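Local coordinates for protein glucanase (Clostridium thermocellum, PDB 5GXX) that probably hydrolyses internal beta-1,4-glucosidic bonds of cellulose as a family 9 endoglucanase of the cellulosome, at residues Tyr49-Met61 with Asp114-Ile128. The protein carries 1 engineered substitution. Sequence-based numbering, arbitrary orientation.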
ATOM      1  N   TYR A  49     -11.689  33.610  -7.913  1.00 11.73           N
ATOM      2  CA  TYR A  49     -11.461  32.313  -8.560  1.00 11.32           C
ATOM      3  C   TYR A  49     -12.302  32.286  -9.825  1.00 11.26           C
ATOM      4  O   TYR A  49     -13.417  32.840  -9.868  1.00 12.52           O
ATOM      5  CB  TYR A  49     -11.825  31.145  -7.641  1.00 13.50           C
ATOM      6  CG  TYR A  49     -11.084  31.230  -6.337  1.00 14.51           C
ATOM      7  CD1 TYR A  49      -9.695  31.316  -6.330  1.00 12.59           C
ATOM      8  CD2 TYR A  49     -11.762  31.241  -5.120  1.00 13.69           C
ATOM      9  CE1 TYR A  49      -8.992  31.410  -5.147  1.00 12.11           C
ATOM     10  CE2 TYR A  49     -11.070  31.316  -3.922  1.00 12.90           C
ATOM     11  CZ  TYR A  49      -9.686  31.397  -3.946  1.00 15.63           C
ATOM     12  OH  TYR A  49      -9.020  31.536  -2.751  1.00 15.97           O
ATOM     13  N   ASP A  50     -11.795  31.651 -10.873  1.00 11.55           N
ATOM     14  CA  ASP A  50     -12.458  31.800 -12.164  1.00 10.71           C
ATOM     15  C   ASP A  50     -13.829  31.127 -12.263  1.00 11.90           C
ATOM     16  O   ASP A  50     -14.818  31.745 -12.694  1.00 11.35           O
ATOM     17  CB  ASP A  50     -11.556  31.264 -13.279  1.00 10.66           C
ATOM     18  CG  ASP A  50     -12.207  31.396 -14.635  1.00 11.00           C
ATOM     19  OD1 ASP A  50     -12.429  32.545 -15.085  1.00 12.64           O
ATOM     20  OD2 ASP A  50     -12.513  30.335 -15.233  1.00 13.22           O
ATOM     21  N   ALA A  51     -13.885  29.875 -11.836  1.00 11.86           N
ATOM     22  CA  ALA A  51     -15.040  29.048 -12.140  1.00 10.72           C
ATOM     23  C   ALA A  51     -15.294  28.188 -10.906  1.00 11.04           C
ATOM     24  O   ALA A  51     -15.362  28.743  -9.807  1.00 11.36           O
ATOM     25  CB  ALA A  51     -14.840  28.227 -13.416  1.00 10.65           C
ATOM     26  N   GLY A  52     -15.458  26.878 -11.056  1.00 11.48           N
ATOM     27  CA  GLY A  52     -15.576  26.003  -9.886  1.00 12.11           C
ATOM     28  C   GLY A  52     -14.231  25.482  -9.422  1.00 12.57           C
ATOM     29  O   GLY A  52     -14.159  24.530  -8.646  1.00 11.93           O
ATOM     30  N   ASP A  53     -13.198  26.192  -9.879  1.00 12.48           N
ATOM     31  CA  ASP A  53     -11.798  25.919  -9.593  1.00 13.41           C
ATOM     32  C   ASP A  53     -11.205  27.023  -8.733  1.00 13.52           C
ATOM     33  O   ASP A  53     -11.912  27.865  -8.186  1.00 14.22           O
ATOM     34  CB  ASP A  53     -11.014  25.784 -10.908  1.00 13.34           C
ATOM     35  CG  ASP A  53     -11.021  27.053 -11.741  1.00 14.26           C
ATOM     36  OD1 ASP A  53     -11.806  27.967 -11.398  1.00 13.28           O
ATOM     37  OD2 ASP A  53     -10.223  27.144 -12.717  1.00 13.58           O
ATOM     38  N   HIS A  54      -9.883  27.037  -8.614  1.00 12.29           N
ATOM     39  CA  HIS A  54      -9.250  28.035  -7.767  1.00 12.42           C
ATOM     40  C   HIS A  54      -8.130  28.819  -8.459  1.00 12.72           C
ATOM     41  O   HIS A  54      -7.292  29.450  -7.814  1.00 13.96           O
ATOM     42  CB  HIS A  54      -8.815  27.414  -6.428  1.00 13.19           C
ATOM     43  CG  HIS A  54      -9.950  26.770  -5.696  1.00 13.27           C
ATOM     44  ND1 HIS A  54     -10.117  25.407  -5.606  1.00 13.66           N
ATOM     45  CD2 HIS A  54     -11.038  27.320  -5.103  1.00 13.89           C
ATOM     46  CE1 HIS A  54     -11.237  25.141  -4.955  1.00 15.40           C
ATOM     47  NE2 HIS A  54     -11.817  26.286  -4.644  1.00 13.35           N
ATOM     48  N   VAL A  55      -8.135  28.809  -9.784  1.00 13.34           N
ATOM     49  CA  VAL A  55      -7.184  29.607 -10.543  1.00 13.68           C
ATOM     50  C   VAL A  55      -7.686  31.041 -10.669  1.00 14.01           C
ATOM     51  O   VAL A  55      -8.888  31.262 -10.822  1.00 13.81           O
ATOM     52  CB  VAL A  55      -6.966  29.020 -11.951  1.00 13.50           C
ATOM     53  CG1 VAL A  55      -5.883  29.812 -12.709  1.00 14.94           C
ATOM     54  CG2 VAL A  55      -6.558  27.562 -11.861  1.00 14.71           C
ATOM     55  N   LYS A  56      -6.769  32.004 -10.603  1.00 13.33           N
ATOM     56  CA  LYS A  56      -7.057  33.386 -10.967  1.00 13.02           C
ATOM     57  C   LYS A  56      -6.545  33.576 -12.400  1.00 14.39           C
ATOM     58  O   LYS A  56      -5.337  33.644 -12.672  1.00 13.67           O
ATOM     59  CB  LYS A  56      -6.460  34.371  -9.945  1.00 13.14           C
ATOM     60  CG  LYS A  56      -6.838  34.099  -8.493  1.00 13.81           C
ATOM     61  CD  LYS A  56      -6.218  35.151  -7.575  1.00 13.92           C
ATOM     62  CE  LYS A  56      -6.337  34.746  -6.135  1.00 15.57           C
ATOM     63  NZ  LYS A  56      -5.685  35.782  -5.298  1.00 15.24           N
ATOM     64  N   PHE A  57      -7.480  33.598 -13.346  1.00 12.88           N
ATOM     65  CA  PHE A  57      -7.181  33.777 -14.765  1.00 12.98           C
ATOM     66  C   PHE A  57      -7.533  35.209 -15.139  1.00 14.58           C
ATOM     67  O   PHE A  57      -8.714  35.527 -15.264  1.00 14.60           O
ATOM     68  CB  PHE A  57      -8.015  32.854 -15.659  1.00 12.70           C
ATOM     69  CG  PHE A  57      -7.553  31.416 -15.717  1.00 12.62           C
ATOM     70  CD1 PHE A  57      -6.353  31.077 -16.324  1.00 13.13           C
ATOM     71  CD2 PHE A  57      -8.397  30.384 -15.301  1.00 11.64           C
ATOM     72  CE1 PHE A  57      -5.979  29.736 -16.441  1.00 13.65           C
ATOM     73  CE2 PHE A  57      -8.036  29.040 -15.404  1.00 13.42           C
ATOM     74  CZ  PHE A  57      -6.812  28.711 -15.990  1.00 15.24           C
ATOM     75  N   ASN A  58      -6.549  36.082 -15.311  1.00 13.54           N
ATOM     76  CA  ASN A  58      -6.848  37.508 -15.414  1.00 14.53           C
ATOM     77  C   ASN A  58      -7.647  37.933 -16.638  1.00 13.59           C
ATOM     78  O   ASN A  58      -8.317  38.959 -16.570  1.00 13.72           O
ATOM     79  CB  ASN A  58      -5.570  38.364 -15.375  1.00 12.59           C
ATOM     80  CG  ASN A  58      -4.983  38.518 -13.985  1.00 15.37           C
ATOM     81  OD1 ASN A  58      -5.111  37.629 -13.145  1.00 16.28           O
ATOM     82  ND2 ASN A  58      -4.353  39.672 -13.736  1.00 19.02           N
ATOM     83  N   LEU A  59      -7.561  37.195 -17.745  1.00 14.28           N
ATOM     84  CA  LEU A  59      -8.293  37.602 -18.946  1.00 13.62           C
ATOM     85  C   LEU A  59      -9.806  37.522 -18.699  1.00 12.60           C
ATOM     86  O   LEU A  59     -10.483  38.546 -18.809  1.00 13.86           O
ATOM     87  CB  LEU A  59      -7.839  36.865 -20.217  1.00 15.18           C
ATOM     88  CG  LEU A  59      -8.537  37.225 -21.537  1.00 14.45           C
ATOM     89  CD1 LEU A  59      -8.462  38.718 -21.856  1.00 15.31           C
ATOM     90  CD2 LEU A  59      -7.924  36.408 -22.669  1.00 13.95           C
ATOM     91  N   PRO A  60     -10.364  36.335 -18.384  1.00 12.64           N
ATOM     92  CA  PRO A  60     -11.795  36.367 -18.067  1.00 12.35           C
ATOM     93  C   PRO A  60     -12.126  37.122 -16.778  1.00 12.26           C
ATOM     94  O   PRO A  60     -13.251  37.603 -16.635  1.00 12.29           O
ATOM     95  CB  PRO A  60     -12.161  34.879 -17.937  1.00 11.20           C
ATOM     96  CG  PRO A  60     -10.849  34.231 -17.516  1.00 12.78           C
ATOM     97  CD  PRO A  60      -9.839  34.960 -18.353  1.00 11.97           C
ATOM     98  N   MET A  61     -11.183  37.258 -15.849  1.00 12.86           N
ATOM     99  CA  MET A  61     -11.498  37.987 -14.633  1.00 12.65           C
ATOM    100  C   MET A  61     -11.716  39.448 -14.950  1.00 14.15           C
ATOM    101  O   MET A  61     -12.718  40.045 -14.518  1.00 13.48           O
ATOM    102  CB  MET A  61     -10.406  37.855 -13.571  1.00 12.23           C
ATOM    103  CG  MET A  61     -10.926  38.211 -12.189  1.00 14.07           C
ATOM    104  SD  MET A  61      -9.684  38.659 -10.965  1.00 14.01           S
ATOM    105  CE  MET A  61      -8.630  37.217 -10.892  1.00 13.59           C
ATOM    106  N   ASP A 114      -1.762  27.077 -11.340  1.00 16.54           N
ATOM    107  CA  ASP A 114      -1.485  26.270 -12.519  1.00 17.88           C
ATOM    108  C   ASP A 114      -2.768  25.528 -12.845  1.00 16.99           C
ATOM    109  O   ASP A 114      -3.278  24.789 -12.008  1.00 16.42           O
ATOM    110  CB  ASP A 114      -0.379  25.268 -12.168  1.00 18.90           C
ATOM    111  CG  ASP A 114       0.022  24.382 -13.340  1.00 22.52           C
ATOM    112  OD1 ASP A 114      -0.756  23.487 -13.737  1.00 21.71           O
ATOM    113  OD2 ASP A 114       1.159  24.535 -13.833  1.00 26.59           O
ATOM    114  N   GLY A 115      -3.286  25.751 -14.049  1.00 16.91           N
ATOM    115  CA  GLY A 115      -4.558  25.172 -14.481  1.00 16.60           C
ATOM    116  C   GLY A 115      -4.648  23.674 -14.264  1.00 16.76           C
ATOM    117  O   GLY A 115      -5.589  23.172 -13.639  1.00 16.23           O
ATOM    118  N   ALA A 116      -3.671  22.940 -14.792  1.00 17.78           N
ATOM    119  CA  ALA A 116      -3.685  21.487 -14.696  1.00 17.45           C
ATOM    120  C   ALA A 116      -3.578  20.964 -13.268  1.00 17.18           C
ATOM    121  O   ALA A 116      -4.332  20.066 -12.877  1.00 16.82           O
ATOM    122  CB  ALA A 116      -2.586  20.887 -15.561  1.00 17.92           C
ATOM    123  N   ALA A 117      -2.652  21.535 -12.506  1.00 16.85           N
ATOM    124  CA  ALA A 117      -2.506  21.202 -11.091  1.00 16.65           C
ATOM    125  C   ALA A 117      -3.770  21.516 -10.291  1.00 16.43           C
ATOM    126  O   ALA A 117      -4.235  20.686  -9.510  1.00 16.65           O
ATOM    127  CB  ALA A 117      -1.296  21.926 -10.488  1.00 17.92           C
ATOM    128  N   ASP A 118      -4.329  22.705 -10.504  1.00 14.69           N
ATOM    129  CA  ASP A 118      -5.551  23.112  -9.805  1.00 14.76           C
ATOM    130  C   ASP A 118      -6.722  22.157 -10.094  1.00 14.38           C
ATOM    131  O   ASP A 118      -7.415  21.696  -9.181  1.00 15.38           O
ATOM    132  CB  ASP A 118      -5.872  24.570 -10.171  1.00 14.82           C
ATOM    133  CG  ASP A 118      -6.961  25.179  -9.301  1.00 16.29           C
ATOM    134  OD1 ASP A 118      -8.157  24.914  -9.590  1.00 13.84           O
ATOM    135  OD2 ASP A 118      -6.599  25.896  -8.342  1.00 15.72           O
ATOM    136  N   HIS A 119      -6.950  21.865 -11.369  1.00 14.83           N
ATOM    137  CA  HIS A 119      -8.116  21.101 -11.794  1.00 14.92           C
ATOM    138  C   HIS A 119      -8.046  19.632 -11.426  1.00 15.80           C
ATOM    139  O   HIS A 119      -9.077  18.973 -11.300  1.00 16.14           O
ATOM    140  CB  HIS A 119      -8.320  21.290 -13.300  1.00 14.84           C
ATOM    141  CG  HIS A 119      -8.732  22.683 -13.651  1.00 14.80           C
ATOM    142  ND1 HIS A 119      -9.064  23.058 -14.933  1.00 17.54           N
ATOM    143  CD2 HIS A 119      -8.881  23.785 -12.879  1.00 15.33           C
ATOM    144  CE1 HIS A 119      -9.391  24.339 -14.940  1.00 17.48           C
ATOM    145  NE2 HIS A 119      -9.300  24.800 -13.706  1.00 17.25           N
ATOM    146  N   LYS A 120      -6.838  19.130 -11.187  1.00 15.65           N
ATOM    147  CA  LYS A 120      -6.703  17.716 -10.848  1.00 17.58           C
ATOM    148  C   LYS A 120      -7.258  17.388  -9.459  1.00 17.49           C
ATOM    149  O   LYS A 120      -7.584  16.235  -9.165  1.00 18.95           O
ATOM    150  CB  LYS A 120      -5.229  17.335 -10.950  1.00 19.76           C
ATOM    151  CG  LYS A 120      -4.966  15.860 -11.100  1.00 24.93           C
ATOM    152  CD  LYS A 120      -3.463  15.646 -11.288  1.00 29.89           C
ATOM    153  CE  LYS A 120      -3.019  14.265 -10.824  1.00 34.60           C
ATOM    154  NZ  LYS A 120      -3.940  13.189 -11.298  1.00 37.38           N
ATOM    155  N   TRP A 121      -7.407  18.411  -8.619  1.00 16.08           N
ATOM    156  CA  TRP A 121      -7.811  18.228  -7.227  1.00 15.58           C
ATOM    157  C   TRP A 121      -9.204  18.816  -7.020  1.00 15.38           C
ATOM    158  O   TRP A 121      -9.510  19.887  -7.551  1.00 15.71           O
ATOM    159  CB  TRP A 121      -6.804  18.914  -6.299  1.00 15.31           C
ATOM    160  CG  TRP A 121      -7.143  18.862  -4.832  1.00 15.88           C
ATOM    161  CD1 TRP A 121      -6.978  17.805  -3.985  1.00 15.45           C
ATOM    162  CD2 TRP A 121      -7.700  19.924  -4.050  1.00 15.35           C
ATOM    163  NE1 TRP A 121      -7.389  18.147  -2.715  1.00 16.48           N
ATOM    164  CE2 TRP A 121      -7.842  19.441  -2.728  1.00 16.48           C
ATOM    165  CE3 TRP A 121      -8.096  21.238  -4.340  1.00 17.09           C
ATOM    166  CZ2 TRP A 121      -8.354  20.223  -1.690  1.00 15.26           C
ATOM    167  CZ3 TRP A 121      -8.602  22.014  -3.307  1.00 15.97           C
ATOM    168  CH2 TRP A 121      -8.722  21.505  -1.998  1.00 15.92           C
ATOM    169  N   TRP A 122     -10.010  18.116  -6.229  1.00 14.83           N
ATOM    170  CA  TRP A 122     -11.400  18.477  -5.950  1.00 14.83           C
ATOM    171  C   TRP A 122     -11.518  18.709  -4.440  1.00 14.32           C
ATOM    172  O   TRP A 122     -11.398  17.777  -3.650  1.00 16.18           O
ATOM    173  CB  TRP A 122     -12.373  17.381  -6.421  1.00 14.08           C
ATOM    174  CG  TRP A 122     -13.794  17.891  -6.506  1.00 13.46           C
ATOM    175  CD1 TRP A 122     -14.745  17.838  -5.528  1.00 14.56           C
ATOM    176  CD2 TRP A 122     -14.389  18.588  -7.607  1.00 12.10           C
ATOM    177  NE1 TRP A 122     -15.916  18.425  -5.966  1.00 14.76           N
ATOM    178  CE2 TRP A 122     -15.718  18.902  -7.238  1.00 12.51           C
ATOM    179  CE3 TRP A 122     -13.937  18.966  -8.879  1.00 12.85           C
ATOM    180  CZ2 TRP A 122     -16.597  19.571  -8.100  1.00 12.55           C
ATOM    181  CZ3 TRP A 122     -14.810  19.632  -9.729  1.00 15.28           C
ATOM    182  CH2 TRP A 122     -16.106  19.956  -9.325  1.00 15.20           C
ATOM    183  N   GLY A 123     -11.709  19.957  -4.029  1.00 14.94           N
ATOM    184  CA  GLY A 123     -11.853  20.276  -2.614  1.00 14.58           C
ATOM    185  C   GLY A 123     -12.012  21.774  -2.444  1.00 12.00           C
ATOM    186  O   GLY A 123     -11.993  22.519  -3.424  1.00 13.28           O
ATOM    187  N   SER A 124     -12.157  22.206  -1.196  1.00 12.19           N
ATOM    188  CA  SER A 124     -12.564  23.568  -0.873  1.00 12.74           C
ATOM    189  C   SER A 124     -11.392  24.546  -0.876  1.00 13.49           C
ATOM    190  O   SER A 124     -10.269  24.203  -0.473  1.00 14.36           O
ATOM    191  CB  SER A 124     -13.276  23.586   0.486  1.00 12.57           C
ATOM    192  OG  SER A 124     -14.477  22.823   0.411  1.00 13.46           O
ATOM    193  N   ALA A 125     -11.676  25.768  -1.321  1.00 13.19           N
ATOM    194  CA  ALA A 125     -10.694  26.840  -1.422  1.00 12.16           C
ATOM    195  C   ALA A 125      -9.807  26.978  -0.183  1.00 13.13           C
ATOM    196  O   ALA A 125      -8.590  27.113  -0.291  1.00 14.35           O
ATOM    197  CB  ALA A 125     -11.410  28.179  -1.691  1.00 11.93           C
ATOM    198  N   GLU A 126     -10.429  26.934   0.991  1.00 12.91           N
ATOM    199  CA  GLU A 126      -9.737  27.267   2.232  1.00 13.74           C
ATOM    200  C   GLU A 126      -8.665  26.257   2.643  1.00 13.53           C
ATOM    201  O   GLU A 126      -7.831  26.562   3.508  1.00 15.16           O
ATOM    202  CB  GLU A 126     -10.744  27.417   3.369  1.00 14.07           C
ATOM    203  CG  GLU A 126     -11.734  28.580   3.254  1.00 14.84           C
ATOM    204  CD  GLU A 126     -12.903  28.316   2.315  1.00 13.81           C
ATOM    205  OE1 GLU A 126     -13.086  27.175   1.817  1.00 12.86           O
ATOM    206  OE2 GLU A 126     -13.643  29.305   2.055  1.00 14.48           O
ATOM    207  N   VAL A 127      -8.693  25.069   2.051  1.00 14.15           N
ATOM    208  CA  VAL A 127      -7.720  24.033   2.420  1.00 14.34           C
ATOM    209  C   VAL A 127      -6.753  23.677   1.289  1.00 15.24           C
ATOM    210  O   VAL A 127      -5.903  22.804   1.470  1.00 15.53           O
ATOM    211  CB  VAL A 127      -8.412  22.761   2.988  1.00 14.65           C
ATOM    212  CG1 VAL A 127      -9.156  23.111   4.288  1.00 15.44           C
ATOM    213  CG2 VAL A 127      -9.342  22.146   1.959  1.00 15.25           C
ATOM    214  N   ILE A 128      -6.823  24.359   0.148  1.00 15.63           N
ATOM    215  CA  ILE A 128      -6.000  23.976  -1.019  1.00 16.58           C
ATOM    216  C   ILE A 128      -4.485  24.073  -0.786  1.00 17.18           C
ATOM    217  O   ILE A 128      -3.713  23.336  -1.409  1.00 16.67           O
ATOM    218  CB  ILE A 128      -6.414  24.725  -2.323  1.00 17.45           C
ATOM    219  CG1 ILE A 128      -5.852  24.008  -3.561  1.00 15.86           C
ATOM    220  CG2 ILE A 128      -5.963  26.172  -2.281  1.00 17.49           C
ATOM    221  CD1 ILE A 128      -6.443  24.502  -4.875  1.00 17.32           C
TER
HETATM  222  O   HOH W   1      -9.048  23.397  -7.415  1.00 16.74           O
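Tyr49 meets Ala125 through a ring carbon, CE2, 3.9 Å from CB, at the start of a contact that joins the DAGD motif of family 9 glycoside hydrolases, Asp50 to Asp53, to helix 115-120 and the residues that follow it. The Tyr49 hydroxyl is hydrogen-bonded to Thr39. In the motif itself, Asp53 divides its carboxylate: OD1 accepts from Ala51 N in its own loop, while OD2 takes the NE2 proton of His119 at 2.7 Å. That donor meets OD2 on its anti side, and OD2 in turn lies close to the imidazole plane, with carboxylate and ring turned 48° apart. Two bonds thus fix the carboxylate's rotation, and the nearest atoms of the His119 side chain and a bound Tris molecule are about 3 Å apart, consistent with an active-site pocket.

Next comes His54, whose backbone N donates to Asp118 OD1 at 2.9 Å from the syn side, 24° out of the carboxylate plane. With CG anti to the carbonyl carbon (chi1 -57°), the His54 ring reaches toward residues 121-125, where Ala125 CA makes a CH-pi contact over one face, 3.8 Å from the centroid. Gly123 O approaches the ring edge instead, 3.1 Å from CE1. NE2 bonds to Thr365, and a water links ND1 to Asp118 O, so both ring nitrogens have polar partners.

Further along, Val55 brings CG2 against Asp118, 3.5 Å from CB, while its other methyl, CG1, sits over the centre of the Phe57 ring. Phe57 then touches the first turn of helix 115-120, where its CZ lies 4.5 Å from Gly115 CA.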